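Local coordinates for protein pumilio homolog 23 (Arabidopsis thaliana, PDB 5WZK) that binds RNA sequence-specifically through pumilio repeats, recognises 18S rRNA, and probably regulates translation and stability of target mRNAs, at residues V149-L154 against S194-T199; T380-P385 against A420-E425. All blocks are in the same frame, centred on the assembly; numbering follows the deposited sequence.

Contact 1: residues V149-L154 against S194-T199. With nucleotides of chain B.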
loop_
_atom_site.group_PDB
_atom_site.type_symbol
_atom_site.label_atom_id
_atom_site.label_comp_id
_atom_site.label_asym_id
_atom_site.label_seq_id
_atom_site.Cartn_x
_atom_site.Cartn_y
_atom_site.Cartn_z
ATOM N N VAL A 149 10.708 -1.798 -17.493
ATOM C CA VAL A 149 12.044 -1.234 -17.645
ATOM C C VAL A 149 12.041 0.261 -17.324
ATOM O O VAL A 149 12.897 0.748 -16.582
ATOM C CB VAL A 149 12.577 -1.526 -19.056
ATOM C CG1 VAL A 149 13.980 -0.998 -19.200
ATOM C CG2 VAL A 149 12.524 -3.034 -19.317
ATOM N N LEU A 150 11.067 1.006 -17.852
ATOM C CA LEU A 150 10.984 2.434 -17.546
ATOM C C LEU A 150 10.796 2.682 -16.059
ATOM O O LEU A 150 11.480 3.526 -15.461
ATOM C CB LEU A 150 9.839 3.073 -18.302
ATOM C CG LEU A 150 10.141 3.428 -19.728
ATOM C CD1 LEU A 150 8.869 4.025 -20.280
ATOM C CD2 LEU A 150 11.317 4.397 -19.738
ATOM N N ARG A 151 9.834 1.980 -15.454
ATOM C CA ARG A 151 9.577 2.136 -14.029
ATOM C C ARG A 151 10.838 1.910 -13.201
ATOM O O ARG A 151 11.126 2.676 -12.276
ATOM C CB ARG A 151 8.466 1.185 -13.617
ATOM C CG ARG A 151 7.080 1.723 -13.880
ATOM C CD ARG A 151 6.008 0.722 -13.485
ATOM N NE ARG A 151 5.685 -0.199 -14.567
ATOM C CZ ARG A 151 4.798 -1.183 -14.467
ATOM N NH1 ARG A 151 4.146 -1.383 -13.334
ATOM N NH2 ARG A 151 4.570 -1.974 -15.506
ATOM N N ARG A 152 11.630 0.887 -13.549
ATOM C CA ARG A 152 12.874 0.635 -12.828
ATOM C C ARG A 152 13.908 1.715 -13.113
ATOM O O ARG A 152 14.569 2.208 -12.191
ATOM C CB ARG A 152 13.409 -0.738 -13.201
ATOM C CG ARG A 152 14.697 -1.113 -12.518
ATOM C CD ARG A 152 15.060 -2.547 -12.825
ATOM N NE ARG A 152 14.109 -3.461 -12.211
ATOM C CZ ARG A 152 14.192 -3.841 -10.946
ATOM N NH1 ARG A 152 15.185 -3.377 -10.191
ATOM N NH2 ARG A 152 13.296 -4.668 -10.439
ATOM N N LEU A 153 14.049 2.101 -14.386
ATOM C CA LEU A 153 14.989 3.152 -14.768
ATOM C C LEU A 153 14.686 4.464 -14.050
ATOM O O LEU A 153 15.604 5.140 -13.567
ATOM C CB LEU A 153 14.944 3.351 -16.280
ATOM C CG LEU A 153 15.800 4.476 -16.841
ATOM C CD1 LEU A 153 17.236 4.171 -16.529
ATOM C CD2 LEU A 153 15.561 4.658 -18.353
ATOM N N LEU A 154 13.404 4.851 -13.980
ATOM C CA LEU A 154 13.041 6.045 -13.229
ATOM C C LEU A 154 13.480 5.933 -11.774
ATOM O O LEU A 154 14.011 6.893 -11.200
ATOM C CB LEU A 154 11.537 6.276 -13.308
ATOM C CG LEU A 154 10.900 6.748 -14.605
ATOM C CD1 LEU A 154 9.390 6.586 -14.497
ATOM C CD2 LEU A 154 11.272 8.208 -14.895
ATOM N N SER A 194 0.076 4.459 -17.942
ATOM C CA SER A 194 -0.436 4.951 -16.668
ATOM C C SER A 194 0.457 4.502 -15.511
ATOM O O SER A 194 0.837 5.312 -14.655
ATOM C CB SER A 194 -1.885 4.479 -16.469
ATOM O OG SER A 194 -2.467 4.969 -15.258
ATOM N N LEU A 195 0.811 3.210 -15.475
ATOM C CA LEU A 195 1.713 2.720 -14.432
ATOM C C LEU A 195 3.044 3.462 -14.451
ATOM O O LEU A 195 3.588 3.794 -13.398
ATOM C CB LEU A 195 1.933 1.218 -14.581
ATOM C CG LEU A 195 0.716 0.396 -14.134
ATOM C CD1 LEU A 195 0.497 -0.860 -14.978
ATOM C CD2 LEU A 195 0.803 0.037 -12.650
ATOM N N VAL A 196 3.566 3.763 -15.637
ATOM C CA VAL A 196 4.834 4.478 -15.707
ATOM C C VAL A 196 4.700 5.836 -15.042
ATOM O O VAL A 196 5.487 6.192 -14.157
ATOM C CB VAL A 196 5.305 4.608 -17.164
ATOM C CG1 VAL A 196 6.460 5.605 -17.249
ATOM C CG2 VAL A 196 5.734 3.256 -17.707
ATOM N N LEU A 197 3.689 6.608 -15.452
ATOM C CA LEU A 197 3.458 7.921 -14.861
ATOM C C LEU A 197 3.214 7.829 -13.359
ATOM O O LEU A 197 3.640 8.709 -12.603
ATOM C CB LEU A 197 2.283 8.602 -15.549
ATOM C CG LEU A 197 2.586 8.938 -17.002
ATOM C CD1 LEU A 197 1.410 9.637 -17.637
ATOM C CD2 LEU A 197 3.817 9.796 -17.067
ATOM N N GLN A 198 2.538 6.775 -12.903
ATOM C CA GLN A 198 2.314 6.642 -11.467
ATOM C C GLN A 198 3.633 6.532 -10.717
ATOM O O GLN A 198 3.809 7.139 -9.654
ATOM C CB GLN A 198 1.443 5.430 -11.179
ATOM C CG GLN A 198 -0.015 5.567 -11.505
ATOM C CD GLN A 198 -0.701 4.224 -11.430
ATOM O OE1 GLN A 198 -0.477 3.462 -10.497
ATOM N NE2 GLN A 198 -1.509 3.910 -12.428
ATOM N N THR A 199 4.574 5.764 -11.254
ATOM C CA THR A 199 5.889 5.669 -10.641
ATOM C C THR A 199 6.580 7.019 -10.629
ATOM O O THR A 199 7.111 7.448 -9.596
ATOM C CB THR A 199 6.734 4.644 -11.386
ATOM O OG1 THR A 199 6.266 3.329 -11.070
ATOM C CG2 THR A 199 8.203 4.786 -11.010
ATOM P P C B 9 -3.874 -8.063 -13.193
ATOM O OP1 C B 9 -4.361 -9.359 -13.742
ATOM O OP2 C B 9 -3.489 -7.909 -11.759
ATOM O "O5'" C B 9 -2.588 -7.603 -14.007
ATOM C "C5'" C B 9 -2.611 -7.478 -15.417
ATOM C "C4'" C B 9 -1.262 -7.033 -15.898
ATOM O "O4'" C B 9 -0.982 -5.729 -15.362
ATOM C "C3'" C B 9 -0.089 -7.887 -15.454
ATOM O "O3'" C B 9 0.100 -8.962 -16.360
ATOM C "C2'" C B 9 1.089 -6.909 -15.439
ATOM O "O2'" C B 9 1.744 -6.899 -16.707
ATOM C "C1'" C B 9 0.400 -5.547 -15.250
ATOM N N1 C B 9 0.696 -4.851 -13.980
ATOM C C2 C B 9 1.873 -4.102 -13.892
ATOM O O2 C B 9 2.646 -4.103 -14.878
ATOM N N3 C B 9 2.145 -3.433 -12.741
ATOM C C4 C B 9 1.277 -3.475 -11.732
ATOM N N4 C B 9 1.545 -2.797 -10.620
ATOM C C5 C B 9 0.079 -4.209 -11.825
ATOM C C6 C B 9 -0.188 -4.876 -12.955
ATOM P P A B 8 -9.706 -5.903 -11.702
ATOM O OP1 A B 8 -9.734 -6.683 -12.959
ATOM O OP2 A B 8 -9.694 -6.553 -10.370
ATOM O "O5'" A B 8 -8.425 -4.980 -11.690
ATOM C "C5'" A B 8 -7.132 -5.548 -11.676
ATOM C "C4'" A B 8 -6.364 -5.133 -12.901
ATOM O "O4'" A B 8 -6.185 -3.694 -12.926
ATOM C "C3'" A B 8 -4.962 -5.693 -13.010
ATOM O "O3'" A B 8 -4.979 -6.975 -13.598
ATOM C "C2'" A B 8 -4.274 -4.695 -13.903
ATOM O "O2'" A B 8 -4.661 -4.986 -15.242
ATOM C "C1'" A B 8 -4.929 -3.382 -13.465
ATOM N N9 A B 8 -4.178 -2.615 -12.450
ATOM C C8 A B 8 -3.890 -2.889 -11.134
ATOM N N7 A B 8 -3.239 -1.919 -10.509
ATOM C C5 A B 8 -3.099 -0.923 -11.473
ATOM C C6 A B 8 -2.506 0.362 -11.495
ATOM N N6 A B 8 -1.901 0.969 -10.479
ATOM N N1 A B 8 -2.537 1.070 -12.640
ATOM C C2 A B 8 -3.142 0.528 -13.691
ATOM N N3 A B 8 -3.739 -0.661 -13.799
ATOM C C4 A B 8 -3.682 -1.346 -12.651
#
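Arg151 lies across Leu195, Val196 and Thr199 where helix 146-158 of Pumilio repeat 3 runs beside helix 191-203 of repeat 4, the side-by-side helix packing of the PUF superhelix. The axes are nearly parallel, 8° apart and 9.2 Å at closest approach; one flank of the pair is apolar and the other meets the RNA.

On the packed face, branched aliphatic side chains fill the groove. Leu150 CD1 meets Val196 CG2 at 4.1 Å, and Val196 CG1 sits 4.1 Å from Leu154 CD1 and also touches Leu150, so Val196 packs between the two leucines. Thr199 suits the border: its CG2, anti to the backbone N, joins Leu154, while OG1 turns to the aliphatic part of Arg151. Leu154 continues onto Leu169 and Leu172 of helix 166-177, which extends the apolar layer.

On the RNA side, where Arg151 and Thr199 stay partly exposed, no hydrogen bond links the helices, and nucleotides meet the polar ends instead. The Arg151 chain bends at chi3 (-88°), carrying its guanidinium over Leu195, whose CB lies 3.6 Å from NH1 across one face near the rim. At its edge the group meets the cytosine of C9 of chain B: NH1 donates to N3 at 2.9 Å and NH2 to O2, a nearly straight pair of bonds to two acceptors that an arginine matches well. A bond from NE to Ser147 O helps to fix its rotation. Leu195 reaches both bases, with CD1 near C9 and CD2 3.5 Å from N1 of A8 of chain B. Gln198 OE1 accepts from N6 of A8, and Gln198 NE2 donates to its N1 at 3.0 Å. That amide is itself steadied in its own plane by Ser194 OG, 3.2 Å from Gln198 NE2.

Contact 2: residues T380-P385 against A420-E425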
loop_
_atom_site.group_PDB
_atom_site.type_symbol
_atom_site.label_atom_id
_atom_site.label_comp_id
_atom_site.label_asym_id
_atom_site.label_seq_id
_atom_site.Cartn_x
_atom_site.Cartn_y
_atom_site.Cartn_z
ATOM N N THR A 380 -34.224 -9.357 11.197
ATOM C CA THR A 380 -33.908 -10.500 12.042
ATOM C C THR A 380 -32.442 -10.909 12.000
ATOM O O THR A 380 -32.061 -11.863 12.690
ATOM C CB THR A 380 -34.764 -11.713 11.656
ATOM O OG1 THR A 380 -34.472 -12.100 10.302
ATOM C CG2 THR A 380 -36.230 -11.379 11.810
ATOM N N TRP A 381 -31.616 -10.235 11.210
ATOM C CA TRP A 381 -30.193 -10.540 11.185
ATOM C C TRP A 381 -29.545 -10.115 12.498
ATOM O O TRP A 381 -29.651 -8.953 12.912
ATOM C CB TRP A 381 -29.523 -9.829 10.009
ATOM C CG TRP A 381 -28.104 -10.235 9.796
ATOM C CD1 TRP A 381 -27.641 -11.149 8.893
ATOM C CD2 TRP A 381 -26.952 -9.747 10.499
ATOM N NE1 TRP A 381 -26.274 -11.261 8.988
ATOM C CE2 TRP A 381 -25.825 -10.412 9.968
ATOM C CE3 TRP A 381 -26.764 -8.814 11.524
ATOM C CZ2 TRP A 381 -24.524 -10.172 10.434
ATOM C CZ3 TRP A 381 -25.477 -8.583 11.987
ATOM C CH2 TRP A 381 -24.372 -9.260 11.440
ATOM N N GLU A 382 -28.859 -11.049 13.147
ATOM C CA GLU A 382 -28.156 -10.736 14.384
ATOM C C GLU A 382 -26.656 -10.914 14.289
ATOM O O GLU A 382 -25.918 -10.164 14.931
ATOM C CB GLU A 382 -28.640 -11.613 15.535
ATOM C CG GLU A 382 -30.092 -11.518 15.883
ATOM C CD GLU A 382 -30.395 -12.383 17.084
ATOM O OE1 GLU A 382 -29.448 -12.609 17.877
ATOM O OE2 GLU A 382 -31.551 -12.849 17.222
ATOM N N TRP A 383 -26.195 -11.911 13.536
ATOM C CA TRP A 383 -24.808 -12.361 13.562
ATOM C C TRP A 383 -24.577 -13.170 12.296
ATOM O O TRP A 383 -25.470 -13.313 11.460
ATOM C CB TRP A 383 -24.523 -13.179 14.830
ATOM C CG TRP A 383 -23.044 -13.403 15.236
ATOM C CD1 TRP A 383 -22.352 -14.590 15.219
ATOM C CD2 TRP A 383 -22.130 -12.427 15.768
ATOM N NE1 TRP A 383 -21.067 -14.407 15.688
ATOM C CE2 TRP A 383 -20.907 -13.092 16.034
ATOM C CE3 TRP A 383 -22.222 -11.055 16.033
ATOM C CZ2 TRP A 383 -19.791 -12.428 16.552
ATOM C CZ3 TRP A 383 -21.115 -10.401 16.542
ATOM C CH2 TRP A 383 -19.911 -11.087 16.796
ATOM N N ALA A 384 -23.365 -13.699 12.158
ATOM C CA ALA A 384 -23.018 -14.595 11.054
ATOM C C ALA A 384 -22.033 -15.641 11.577
ATOM O O ALA A 384 -20.810 -15.505 11.430
ATOM C CB ALA A 384 -22.428 -13.814 9.881
ATOM N N PRO A 385 -22.538 -16.712 12.195
ATOM C CA PRO A 385 -21.673 -17.548 13.041
ATOM C C PRO A 385 -20.568 -18.234 12.249
ATOM O O PRO A 385 -20.783 -18.721 11.135
ATOM C CB PRO A 385 -22.648 -18.561 13.652
ATOM C CG PRO A 385 -23.993 -17.915 13.536
ATOM C CD PRO A 385 -23.942 -17.146 12.247
ATOM N N ALA A 420 -20.959 -12.581 25.802
ATOM C CA ALA A 420 -19.581 -13.062 25.870
ATOM C C ALA A 420 -19.172 -13.835 24.625
ATOM O O ALA A 420 -18.073 -13.628 24.098
ATOM C CB ALA A 420 -19.371 -13.919 27.115
ATOM N N GLU A 421 -20.030 -14.730 24.124
ATOM C CA GLU A 421 -19.558 -15.566 23.024
ATOM C C GLU A 421 -19.381 -14.754 21.738
ATOM O O GLU A 421 -18.505 -15.077 20.921
ATOM C CB GLU A 421 -20.478 -16.776 22.813
ATOM C CG GLU A 421 -21.825 -16.478 22.188
ATOM C CD GLU A 421 -22.608 -17.747 21.814
ATOM O OE1 GLU A 421 -22.298 -18.358 20.749
ATOM O OE2 GLU A 421 -23.529 -18.121 22.591
ATOM N N TYR A 422 -20.150 -13.674 21.551
ATOM C CA TYR A 422 -19.866 -12.808 20.407
ATOM C C TYR A 422 -18.543 -12.073 20.586
ATOM O O TYR A 422 -17.799 -11.875 19.619
ATOM C CB TYR A 422 -20.980 -11.791 20.188
ATOM C CG TYR A 422 -22.274 -12.350 19.663
ATOM C CD1 TYR A 422 -22.372 -13.667 19.217
ATOM C CD2 TYR A 422 -23.412 -11.548 19.616
ATOM C CE1 TYR A 422 -23.572 -14.168 18.746
ATOM C CE2 TYR A 422 -24.605 -12.032 19.147
ATOM C CZ TYR A 422 -24.689 -13.340 18.715
ATOM O OH TYR A 422 -25.902 -13.796 18.252
ATOM N N ILE A 423 -18.248 -11.629 21.810
ATOM C CA ILE A 423 -17.022 -10.875 22.025
ATOM C C ILE A 423 -15.812 -11.771 21.807
ATOM O O ILE A 423 -14.813 -11.351 21.210
ATOM C CB ILE A 423 -17.035 -10.218 23.418
ATOM C CG1 ILE A 423 -18.162 -9.190 23.488
ATOM C CG2 ILE A 423 -15.747 -9.488 23.694
ATOM C CD1 ILE A 423 -18.076 -8.225 24.688
ATOM N N THR A 424 -15.899 -13.037 22.223
ATOM C CA THR A 424 -14.758 -13.919 22.013
ATOM C C THR A 424 -14.610 -14.283 20.538
ATOM O O THR A 424 -13.487 -14.380 20.034
ATOM C CB THR A 424 -14.863 -15.171 22.889
ATOM O OG1 THR A 424 -15.774 -16.093 22.298
ATOM C CG2 THR A 424 -15.344 -14.812 24.293
ATOM N N GLU A 425 -15.723 -14.472 19.824
ATOM C CA GLU A 425 -15.635 -14.639 18.375
ATOM C C GLU A 425 -14.901 -13.461 17.726
ATOM O O GLU A 425 -14.059 -13.654 16.838
ATOM C CB GLU A 425 -17.031 -14.803 17.772
ATOM C CG GLU A 425 -17.498 -16.247 17.611
ATOM C CD GLU A 425 -18.379 -16.443 16.370
ATOM O OE1 GLU A 425 -17.982 -15.996 15.265
ATOM O OE2 GLU A 425 -19.474 -17.039 16.494
#
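An offset aromatic stack joins the loop between helices 369-373 and 391-400 to helix 420-427 of Pumilio repeat 7, with Trp383 from the loop lying flat against Tyr422 from the helix. The planes differ by only 7°, and the centroids of the Trp383 six-membered ring and the Tyr422 ring are 4.0 Å apart. The two side chains run past each other in opposite directions, so Tyr422 CE1 lies over Trp383 CG and the tyrosine hydroxyl ends beside Trp383 CB. Tyr422 CB then adds a CH-pi contact over the six-membered ring, 3.9 Å from its centroid.

Trp383 CG stands anti to the backbone N (chi1 -163°), which sends the indole from the loop toward the helix, and Phe368, outside the two segments, packs edge-to-face with the same indole. A tryptophan suits this place because it offers a broad face and one N-H at its edge. A leucine here would probably leave Tyr422 without a flat partner and Glu425 without the indole donor. Toward solvent the contact thins: Glu382 OE1 only comes within 3.8 Å of Tyr422 OH, and Pro385 brushes Glu425. The chain of Glu425, bent at chi2, brings its carboxylate to the indole edge, the two planes 82° apart, and Trp383 NE1 donates to OE2 of Glu425 at 3.2 Å, reaching that oxygen from above the carboxylate plane.

In the fold
Contacts 1 and 2 lie on opposite sides of the chain's centre, their own centres about 47 Å apart and their nearest atoms about 35 Å apart, so neither touches the other. They follow one another along the chain, contact 1 closing before contact 2 opens, and they sample distant parts of one superhelix built by stacking pumilio repeats. Their relation to the RNA differs. Contact 1, with its centre about 17 Å from that of the chain, forms part of the base-reading surface itself. Contact 2, with its centre about 31 Å from that of the chain, has its nearest atom about 11 Å from the bound nucleic acid and is structural packing of a loop on a repeat.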